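Local coordinates for protein titin (Homo sapiens, PDB 5JDD) that acts as a giant elastic scaffold of the muscle sarcomere, its I-band part including tandem immunoglobulin domains that probably help give muscle its passive stiffness, at residues F23-S28 with Y73-G78. Sequence-based numbering, arbitrary orientation.
Sequences FEVSVS and YTAVVG
Phe23 meets Tyr73 ring to ring. The planes lie 29° apart and the centroids 5.1 Å apart, but the rings are slid so far that they barely overlap. Phe23 CE2 does most of the touching: it sits over one face of the tyrosine ring, 3.6 Å from Tyr73 CD1. In return Tyr73 CB lies above the phenylalanine ring, offset toward its rim. Matching first torsions, CG anti to the carbonyl carbon in both, swing the two rings to the same end of the contact. Next along the strands, Val25 CG1 reaches Ala75 CB at 4.0 Å. The small alanine side chain fits here, where the CA atoms of Val25 and Ala75 come to 7.3 Å. In the third pair Val27 CG1 meets Val77 CG1 at 4.0 Å, the two side chains crossing at a slant. All six residues are buried and the contact is wholly apolar. It joins the two sheets of an immunoglobulin I-set β-sandwich, strand 21-27 facing strand 71-77 across the core. The axes of 23-27 and 73-77 run in the same direction, 8.7 Å apart at closest approach and crossing at -21°. Trp36 packs against Phe23, Val25 and Ala75, Cys82 against the last two, and Val32 and Val34 against Val77. At the other end the Tyr73 hydroxyl is hydrogen-bonded to the backbone O of Asp69, which fixes the far end of its ring, and His38 stacks on that ring.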
# COMPACT_ATOMS: atom_id res chain seq x y z
N PHE A 23 30.50 16.41 -13.53
CA PHE A 23 31.86 15.91 -13.50
C PHE A 23 32.77 17.12 -13.58
O PHE A 23 32.42 18.13 -14.20
CB PHE A 23 32.13 14.99 -14.69
CG PHE A 23 31.38 13.69 -14.64
CD1 PHE A 23 31.82 12.65 -13.83
CD2 PHE A 23 30.23 13.49 -15.41
CE1 PHE A 23 31.13 11.44 -13.77
CE2 PHE A 23 29.55 12.28 -15.36
CZ PHE A 23 30.00 11.26 -14.55
N GLU A 24 33.95 17.03 -12.97
CA GLU A 24 34.85 18.18 -12.90
C GLU A 24 36.29 17.75 -13.13
O GLU A 24 36.75 16.77 -12.54
CB GLU A 24 34.74 18.82 -11.53
CG GLU A 24 35.45 20.14 -11.39
CD GLU A 24 34.90 20.95 -10.23
OE1 GLU A 24 33.80 21.53 -10.38
OE2 GLU A 24 35.55 20.99 -9.17
N VAL A 25 37.01 18.48 -13.99
CA VAL A 25 38.45 18.29 -14.12
C VAL A 25 39.14 19.63 -13.89
O VAL A 25 38.63 20.67 -14.34
CB VAL A 25 38.83 17.67 -15.50
CG1 VAL A 25 38.36 18.54 -16.65
CG2 VAL A 25 40.33 17.40 -15.60
N SER A 26 40.24 19.63 -13.15
CA SER A 26 41.00 20.86 -12.98
C SER A 26 42.41 20.68 -13.51
O SER A 26 42.99 19.59 -13.45
CB SER A 26 41.02 21.32 -11.52
OG SER A 26 42.09 20.72 -10.80
N VAL A 27 42.95 21.77 -14.05
CA VAL A 27 44.25 21.73 -14.69
C VAL A 27 45.19 22.77 -14.10
O VAL A 27 44.80 23.55 -13.22
CB VAL A 27 44.13 21.89 -16.23
CG1 VAL A 27 43.36 20.73 -16.81
CG2 VAL A 27 43.42 23.21 -16.60
N SER A 28 46.43 22.79 -14.58
CA SER A 28 47.46 23.64 -13.99
C SER A 28 47.44 25.06 -14.54
O SER A 28 48.04 25.96 -13.93
CB SER A 28 48.83 23.02 -14.24
OG SER A 28 49.02 22.76 -15.62
N TYR A 73 32.24 8.81 -18.94
CA TYR A 73 32.49 10.12 -19.52
C TYR A 73 33.98 10.38 -19.50
O TYR A 73 34.66 10.03 -18.54
CB TYR A 73 31.73 11.19 -18.71
CG TYR A 73 30.24 11.10 -18.93
CD1 TYR A 73 29.47 10.14 -18.28
CD2 TYR A 73 29.62 11.97 -19.81
CE1 TYR A 73 28.11 10.06 -18.51
CE2 TYR A 73 28.26 11.90 -20.04
CZ TYR A 73 27.50 10.94 -19.38
OH TYR A 73 26.15 10.85 -19.61
N THR A 74 34.50 10.97 -20.58
CA THR A 74 35.92 11.25 -20.71
C THR A 74 36.15 12.74 -20.90
O THR A 74 35.50 13.39 -21.73
CB THR A 74 36.51 10.51 -21.92
OG1 THR A 74 36.24 9.11 -21.80
CG2 THR A 74 38.03 10.72 -22.01
N ALA A 75 37.06 13.30 -20.11
CA ALA A 75 37.56 14.65 -20.33
C ALA A 75 38.88 14.56 -21.07
O ALA A 75 39.76 13.79 -20.68
CB ALA A 75 37.73 15.39 -19.03
N VAL A 76 39.02 15.34 -22.14
CA VAL A 76 40.25 15.38 -22.91
C VAL A 76 40.88 16.76 -22.81
O VAL A 76 40.22 17.77 -23.11
CB VAL A 76 40.01 15.05 -24.39
CG1 VAL A 76 41.32 15.09 -25.16
CG2 VAL A 76 39.36 13.69 -24.53
N VAL A 77 42.14 16.80 -22.38
CA VAL A 77 42.90 18.03 -22.23
C VAL A 77 44.22 17.83 -22.97
O VAL A 77 45.11 17.13 -22.48
CB VAL A 77 43.20 18.31 -20.75
CG1 VAL A 77 43.95 19.62 -20.60
CG2 VAL A 77 41.91 18.32 -19.93
N GLY A 78 44.35 18.42 -24.15
CA GLY A 78 45.48 18.11 -25.01
C GLY A 78 45.44 16.65 -25.40
O GLY A 78 44.43 16.17 -25.92